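Local coordinates for catalase-3 (Neurospora crassa, PDB 3EJ6), which is a heme enzyme that breaks hydrogen peroxide down into oxygen and water, probably protecting the cell from its toxic effects, at residues Gly541-Thr546 with Val594-Gly599. Numbering follows the deposited sequence.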
loop_
_atom_site.group_PDB
_atom_site.type_symbol
_atom_site.label_atom_id
_atom_site.label_comp_id
_atom_site.label_asym_id
_atom_site.label_seq_id
_atom_site.Cartn_x
_atom_site.Cartn_y
_atom_site.Cartn_z
ATOM N N GLY A 541 -31.592 -26.465 26.779
ATOM C CA GLY A 541 -32.633 -26.525 25.753
ATOM C C GLY A 541 -33.898 -27.189 26.266
ATOM O O GLY A 541 -33.912 -28.395 26.522
ATOM N N VAL A 542 -34.959 -26.400 26.414
ATOM C CA VAL A 542 -36.244 -26.901 26.907
ATOM C C VAL A 542 -37.168 -27.271 25.743
ATOM O O VAL A 542 -37.787 -26.399 25.127
ATOM C CB VAL A 542 -36.944 -25.866 27.814
ATOM C CG1 VAL A 542 -38.289 -26.395 28.297
ATOM C CG2 VAL A 542 -36.055 -25.513 28.997
ATOM N N LEU A 543 -37.255 -28.567 25.452
ATOM C CA LEU A 543 -38.116 -29.071 24.380
ATOM C C LEU A 543 -39.575 -29.091 24.834
ATOM O O LEU A 543 -39.953 -29.883 25.700
ATOM C CB LEU A 543 -37.681 -30.472 23.937
ATOM C CG LEU A 543 -36.466 -30.537 23.006
ATOM C CD1 LEU A 543 -35.200 -30.084 23.717
ATOM C CD2 LEU A 543 -36.292 -31.944 22.455
ATOM N N SER A 544 -40.382 -28.215 24.241
ATOM C CA SER A 544 -41.798 -28.090 24.584
ATOM C C SER A 544 -42.666 -28.116 23.324
ATOM O O SER A 544 -42.169 -28.349 22.220
ATOM C CB SER A 544 -42.036 -26.795 25.366
ATOM O OG SER A 544 -43.366 -26.723 25.851
ATOM N N THR A 545 -43.964 -27.884 23.506
ATOM C CA THR A 545 -44.915 -27.828 22.396
ATOM C C THR A 545 -45.962 -26.739 22.636
ATOM O O THR A 545 -46.207 -26.336 23.775
ATOM C CB THR A 545 -45.621 -29.186 22.187
ATOM O OG1 THR A 545 -46.504 -29.105 21.061
ATOM C CG2 THR A 545 -46.410 -29.585 23.427
ATOM N N THR A 546 -46.575 -26.274 21.550
ATOM C CA THR A 546 -47.582 -25.209 21.608
ATOM C C THR A 546 -48.989 -25.709 21.959
ATOM O O THR A 546 -49.881 -24.903 22.229
ATOM C CB THR A 546 -47.658 -24.443 20.269
ATOM O OG1 THR A 546 -47.987 -25.350 19.209
ATOM C CG2 THR A 546 -46.329 -23.768 19.963
ATOM N N VAL A 594 -30.165 -30.881 27.718
ATOM C CA VAL A 594 -31.459 -30.948 27.036
ATOM C C VAL A 594 -32.523 -31.489 27.989
ATOM O O VAL A 594 -32.265 -32.420 28.750
ATOM C CB VAL A 594 -31.385 -31.847 25.784
ATOM C CG1 VAL A 594 -32.735 -31.903 25.080
ATOM C CG2 VAL A 594 -30.309 -31.343 24.831
ATOM N N VAL A 595 -33.714 -30.900 27.943
ATOM C CA VAL A 595 -34.815 -31.312 28.817
ATOM C C VAL A 595 -36.162 -31.210 28.100
ATOM O O VAL A 595 -36.506 -30.166 27.550
ATOM C CB VAL A 595 -34.849 -30.474 30.120
ATOM C CG1 VAL A 595 -34.883 -28.982 29.808
ATOM C CG2 VAL A 595 -36.033 -30.877 30.991
ATOM N N VAL A 596 -36.912 -32.310 28.108
ATOM C CA VAL A 596 -38.247 -32.349 27.513
ATOM C C VAL A 596 -39.291 -31.934 28.548
ATOM O O VAL A 596 -39.418 -32.564 29.600
ATOM C CB VAL A 596 -38.590 -33.753 26.980
ATOM C CG1 VAL A 596 -39.960 -33.755 26.313
ATOM C CG2 VAL A 596 -37.521 -34.228 26.005
ATOM N N ALA A 597 -40.033 -30.872 28.243
ATOM C CA ALA A 597 -41.108 -30.399 29.114
ATOM C C ALA A 597 -42.279 -31.380 29.095
ATOM O O ALA A 597 -42.470 -32.110 28.120
ATOM C CB ALA A 597 -41.571 -29.015 28.684
ATOM N N GLU A 598 -43.055 -31.389 30.175
ATOM C CA GLU A 598 -44.176 -32.320 30.316
ATOM C C GLU A 598 -45.272 -32.004 29.301
ATOM O O GLU A 598 -45.703 -30.857 29.179
ATOM C CB GLU A 598 -44.747 -32.276 31.737
ATOM C CG GLU A 598 -45.805 -33.344 32.016
ATOM C CD GLU A 598 -46.191 -33.435 33.482
ATOM O OE1 GLU A 598 -46.713 -34.494 33.892
ATOM O OE2 GLU A 598 -45.977 -32.454 34.225
ATOM N N GLY A 599 -45.712 -33.033 28.579
ATOM C CA GLY A 599 -46.726 -32.887 27.533
ATOM C C GLY A 599 -46.140 -32.774 26.134
ATOM O O GLY A 599 -46.882 -32.705 25.153
#
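Leu543 O accepts a hydrogen bond from Ala597 N at 2.7 Å, while the CA-H of Val596 leans on the same oxygen in a weaker C-H...O contact. At the other end of the same residue, Leu543 N donates to Val595 O, also at 2.7 Å, and Val595 N closes the ladder on Gly541 O at 2.9 Å. Residues 541-543 and 594-596 thus run as parallel strands, their axes 21° apart.

On one face of the sheet, Val542 and Val595 stand side by side and point the same way, Val542 CG2 meeting Val595 CG1 at 3.8 Å. With its chi1 of 54°, Val595 sets CG1 between its own N and carbonyl carbon, which also brings that methyl to 3.5 Å from Gly541 O. The opposite face carries Leu543, Val594 and Val596. Leu543 slants across Val594, and its CD1 presses on Val594 CG1 at 3.4 Å, tighter than usual methyl packing. Past the strand ends the chains splay apart; Ala597 CB still reaches Ser544 CB at 4.0 Å, and Thr545 turns its hydroxyl to Glu573.

These are the two central strands of the parallel sheet in the glutaminase-like C-terminal domain of large catalases. Helix 550-563 packs on the Val542 face, helix 618-628 on the Leu543 face, and strands 567-572 and 633-636 flank the pair.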